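Local coordinates for TIR-NB-LRR type resistance protein RPV1 (Vitis rotundifolia, PDB 5KU7) that is a plant intracellular immune receptor of the TIR-NB-LRR resistance class, represented here by its TIR domain, a flavodoxin-like fold built round a parallel sheet, at residues 12-16 with 17-21; 101-105 with 106-110. All blocks are in the same frame, centred on the assembly; numbering follows the deposited sequence.

Interaction 1 of 2, residues 12-16 with 17-21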
# COMPACT_ATOMS: atom_id res chain seq x y z
N LEU A 12 -12.23 -11.36 3.93
CA LEU A 12 -11.80 -10.27 3.06
C LEU A 12 -12.22 -10.47 1.61
O LEU A 12 -11.65 -11.29 0.91
CB LEU A 12 -10.28 -10.15 3.08
CG LEU A 12 -9.73 -8.97 3.83
CD1 LEU A 12 -8.21 -8.98 3.72
CD2 LEU A 12 -10.36 -7.72 3.21
N SER A 13 -13.19 -9.69 1.15
CA SER A 13 -13.59 -9.73 -0.25
C SER A 13 -12.97 -8.56 -1.02
O SER A 13 -13.13 -7.41 -0.65
CB SER A 13 -15.11 -9.72 -0.38
OG SER A 13 -15.54 -9.61 -1.72
N PHE A 14 -12.27 -8.88 -2.10
CA PHE A 14 -11.52 -7.88 -2.85
C PHE A 14 -11.37 -8.35 -4.30
O PHE A 14 -11.54 -9.53 -4.60
CB PHE A 14 -10.14 -7.67 -2.22
CG PHE A 14 -9.27 -8.92 -2.21
CD1 PHE A 14 -9.52 -9.95 -1.31
CD2 PHE A 14 -8.24 -9.07 -3.12
CE1 PHE A 14 -8.74 -11.09 -1.30
CE2 PHE A 14 -7.45 -10.23 -3.13
CZ PHE A 14 -7.69 -11.23 -2.22
N ARG A 15 -11.06 -7.41 -5.17
CA ARG A 15 -10.72 -7.70 -6.55
C ARG A 15 -9.22 -7.84 -6.64
O ARG A 15 -8.51 -6.84 -6.48
CB ARG A 15 -11.20 -6.57 -7.45
CG ARG A 15 -10.93 -6.69 -8.94
CD ARG A 15 -11.90 -7.63 -9.66
NE ARG A 15 -11.54 -7.80 -11.07
CZ ARG A 15 -10.77 -8.77 -11.49
NH1 ARG A 15 -10.33 -9.64 -10.61
NH2 ARG A 15 -10.45 -8.88 -12.77
N GLY A 16 -8.74 -9.07 -6.87
CA GLY A 16 -7.32 -9.36 -6.81
C GLY A 16 -6.52 -8.44 -7.72
O GLY A 16 -5.56 -7.82 -7.29
N GLU A 17 -6.96 -8.33 -8.97
CA GLU A 17 -6.30 -7.51 -9.97
C GLU A 17 -6.14 -6.05 -9.55
O GLU A 17 -5.19 -5.39 -9.96
CB GLU A 17 -7.08 -7.60 -11.28
CG GLU A 17 -6.25 -7.39 -12.52
CD GLU A 17 -7.06 -7.47 -13.80
OE1 GLU A 17 -7.91 -6.58 -14.04
OE2 GLU A 17 -6.84 -8.43 -14.57
N ASP A 18 -7.05 -5.52 -8.74
CA ASP A 18 -6.90 -4.13 -8.31
C ASP A 18 -5.98 -3.99 -7.10
O ASP A 18 -5.08 -3.16 -7.10
CB ASP A 18 -8.26 -3.52 -7.94
CG ASP A 18 -9.17 -3.35 -9.13
OD1 ASP A 18 -8.66 -3.25 -10.26
OD2 ASP A 18 -10.40 -3.31 -8.91
N THR A 19 -6.19 -4.81 -6.07
CA THR A 19 -5.64 -4.51 -4.75
C THR A 19 -4.98 -5.68 -4.03
O THR A 19 -4.67 -5.57 -2.84
CB THR A 19 -6.76 -4.02 -3.80
OG1 THR A 19 -7.71 -5.08 -3.64
CG2 THR A 19 -7.47 -2.78 -4.36
N ARG A 20 -4.79 -6.82 -4.71
CA ARG A 20 -4.32 -8.02 -4.02
C ARG A 20 -2.99 -7.81 -3.31
O ARG A 20 -2.83 -8.15 -2.13
CB ARG A 20 -4.12 -9.20 -4.99
CG ARG A 20 -3.45 -10.42 -4.30
CD ARG A 20 -3.36 -11.64 -5.24
NE ARG A 20 -4.67 -12.20 -5.55
CZ ARG A 20 -5.33 -13.04 -4.76
NH1 ARG A 20 -4.80 -13.43 -3.61
NH2 ARG A 20 -6.53 -13.50 -5.13
N TYR A 21 -2.03 -7.27 -4.04
CA TYR A 21 -0.67 -7.22 -3.56
C TYR A 21 -0.36 -5.98 -2.77
O TYR A 21 0.69 -5.92 -2.14
CB TYR A 21 0.30 -7.34 -4.73
CG TYR A 21 0.18 -8.68 -5.37
CD1 TYR A 21 0.55 -9.82 -4.69
CD2 TYR A 21 -0.36 -8.82 -6.65
CE1 TYR A 21 0.43 -11.07 -5.26
CE2 TYR A 21 -0.48 -10.06 -7.23
CZ TYR A 21 -0.08 -11.18 -6.53
OH TYR A 21 -0.21 -12.41 -7.11

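Interaction 2 of 2, residues 101-105 with 106-110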
# COMPACT_ATOMS: atom_id res chain seq x y z
N TYR A 101 -12.69 1.87 -2.02
CA TYR A 101 -11.29 2.16 -2.25
C TYR A 101 -11.06 2.92 -3.55
O TYR A 101 -10.97 2.32 -4.63
CB TYR A 101 -10.46 0.87 -2.25
CG TYR A 101 -8.97 1.14 -2.34
CD1 TYR A 101 -8.29 1.76 -1.29
CD2 TYR A 101 -8.24 0.80 -3.48
CE1 TYR A 101 -6.93 2.02 -1.36
CE2 TYR A 101 -6.88 1.07 -3.57
CZ TYR A 101 -6.23 1.68 -2.50
OH TYR A 101 -4.90 1.93 -2.58
N HIS A 102 -10.95 4.24 -3.43
CA HIS A 102 -10.72 5.13 -4.56
C HIS A 102 -11.82 4.99 -5.60
O HIS A 102 -11.58 5.18 -6.80
CB HIS A 102 -9.35 4.87 -5.19
CG HIS A 102 -8.21 5.04 -4.23
ND1 HIS A 102 -6.91 4.74 -4.56
CD2 HIS A 102 -8.19 5.50 -2.96
CE1 HIS A 102 -6.13 4.99 -3.53
NE2 HIS A 102 -6.88 5.45 -2.54
N VAL A 103 -13.02 4.67 -5.14
CA VAL A 103 -14.19 4.63 -6.01
C VAL A 103 -15.34 5.31 -5.30
O VAL A 103 -15.40 5.29 -4.07
CB VAL A 103 -14.62 3.20 -6.39
CG1 VAL A 103 -13.43 2.43 -6.98
CG2 VAL A 103 -15.17 2.49 -5.18
N ASP A 104 -16.22 5.92 -6.08
CA ASP A 104 -17.36 6.64 -5.53
C ASP A 104 -18.39 5.65 -4.99
O ASP A 104 -18.87 4.80 -5.73
CB ASP A 104 -17.97 7.54 -6.60
CG ASP A 104 -19.06 8.45 -6.06
OD1 ASP A 104 -19.80 8.03 -5.14
OD2 ASP A 104 -19.18 9.59 -6.56
N PRO A 105 -18.73 5.77 -3.69
CA PRO A 105 -19.73 4.87 -3.10
C PRO A 105 -21.02 4.83 -3.92
O PRO A 105 -21.63 3.76 -4.03
CB PRO A 105 -19.98 5.49 -1.71
CG PRO A 105 -18.70 6.20 -1.38
CD PRO A 105 -18.16 6.71 -2.70
N SER A 106 -21.42 5.95 -4.51
CA SER A 106 -22.68 5.97 -5.27
C SER A 106 -22.55 5.24 -6.61
O SER A 106 -23.54 4.72 -7.14
CB SER A 106 -23.17 7.41 -5.48
OG SER A 106 -22.32 8.14 -6.35
N HIS A 107 -21.33 5.18 -7.16
CA HIS A 107 -21.08 4.37 -8.36
C HIS A 107 -21.36 2.90 -8.06
O HIS A 107 -21.94 2.19 -8.88
CB HIS A 107 -19.63 4.52 -8.85
CG HIS A 107 -19.32 5.86 -9.46
ND1 HIS A 107 -18.12 6.14 -10.07
CD2 HIS A 107 -20.06 6.99 -9.55
CE1 HIS A 107 -18.13 7.38 -10.52
NE2 HIS A 107 -19.30 7.92 -10.21
N VAL A 108 -20.97 2.46 -6.87
CA VAL A 108 -21.25 1.10 -6.46
C VAL A 108 -22.72 0.91 -6.24
O VAL A 108 -23.32 -0.02 -6.76
CB VAL A 108 -20.52 0.73 -5.16
CG1 VAL A 108 -20.82 -0.72 -4.78
CG2 VAL A 108 -19.03 0.94 -5.32
N ARG A 109 -23.32 1.85 -5.50
CA ARG A 109 -24.71 1.76 -5.10
C ARG A 109 -25.61 1.74 -6.32
O ARG A 109 -26.62 1.03 -6.35
CB ARG A 109 -25.07 2.94 -4.18
CG ARG A 109 -26.39 2.81 -3.44
CD ARG A 109 -26.58 3.94 -2.41
NE ARG A 109 -26.60 5.27 -3.03
CZ ARG A 109 -25.61 6.15 -2.96
NH1 ARG A 109 -24.50 5.86 -2.27
NH2 ARG A 109 -25.72 7.33 -3.56
N LYS A 110 -25.24 2.53 -7.32
CA LYS A 110 -26.09 2.72 -8.49
C LYS A 110 -25.52 2.05 -9.74
O LYS A 110 -26.13 2.11 -10.79
CB LYS A 110 -26.31 4.22 -8.74
CG LYS A 110 -26.97 4.95 -7.56
CD LYS A 110 -27.41 6.37 -7.89
CE LYS A 110 -26.27 7.33 -8.19
NZ LYS A 110 -26.84 8.68 -8.53

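Interaction 1 of 2, residues 12-16 with 17-21
The carbonyl oxygen of R15 takes the backbone N-H of T19, and that of G16 takes the N-H of R20, where strand 8-14, the first of the parallel TIR sheet, passes through its N-cap residue R15 into the short helix 16-19. The T19 N to R15 O bond measures 3.1 Å; R20 N to G16 O is shorter, 2.9 Å. A weak bond from D18 N also reaches R15 O.

Among the side chains, R15 and E17 lie side by side, pointing the same way; malonic acid sits beside the R15 side chain and is hydrogen-bonded by E17 N and by R20 NH2. CB of E17 sits over one face of the R15 guanidinium, and the long salt bridge from R15 NH2 to E17 OE1, 3.7 Å, joins charges without an N-H aimed at the oxygen. The aliphatic part of R15 meets D18 instead, CG lying 3.4 Å from D18 OD2, a carboxylate oxygen whose hydrogen bonds come from S69 OG and N71 N.

Further out, the F14 ring packs against R20. Its CG, set between backbone N and carbonyl carbon (chi1 61°), swings the ring toward R20, whose chain is extended as far as CD and bends at chi3, -68°. The guanidinium, bonded through NH1 to the D41 carbonyl and to Y153 of the second subunit, is thereby held against the phenyl group. The two planes stand 69° apart, with F14 CE2 3.9 Å from R20 CZ and over the centre of one guanidinium face.

Interaction 2 of 2, residues 101-105 with 106-110
D104 and S106 meet at the start of helix 105-110, a worked example of an N-cap. D104 OD1 receives two donors from S106: the backbone N at 2.7 Å and the hydroxyl OG at 2.8 Å. Both approach from the same face of the carboxylate plane, the N-H on the anti side and somewhat out of plane, the hydroxyl from well above it. A chi1 of -173° carries the D104 carboxylate away from its own backbone N and back over the first turn; the S106 hydroxyl, tucked between backbone N and carbonyl carbon, turns to the same oxygen. Behind this cap the helix continues with R109 N bonded to P105 O at 2.9 Å, while H107 N and V108 N make only weak bonds to D104 O.

Packing is close where D104 meets H107. The methylene CB of D104 lies over the centre of one imidazole face, 3.6 Å from the ring centroid and 10° from its normal, a CH-pi contact, and the carboxylate and ring planes are only 19° apart.

The apolar side is looser between the two segments: V103 CG2 and V108 CG2 just touch at 4.2 Å. Yet V108 is buried, since F68, F100, L137 and A141 from neighbouring strands and helix 130-141 close round it. On the solvent side R109 is partly exposed, packing on A141 and N142, and bends at chi3 so that its guanidinium comes near the P105 carbonyl.

The two bonds to OD1 probably keep the carboxylate ionised and fixed in rotation, and its negative charge beside the helix N terminus would suit the helix dipole.

Overall arrangement
Both contacts open a short helix just beyond a strand of the parallel sheet, 8-14 in interaction 1 and 95-101 in interaction 2, and each is partly buried. Their chemistry differs with place. In interaction 1 the N-cap residue is an arginine, its side chain turned to the malonic acid site, and a second arginine reaches the other subunit; in interaction 2 an aspartate bonds the helix start with its own carboxylate, and neither segment meets another chain. Interaction 1 buries a phenyl ring at the end of its strand, interaction 2 a valine against helix 130-141. Their centres lie about 16 Å apart, yet T19 CG2 packs on Y101 CD2 at 3.8 Å.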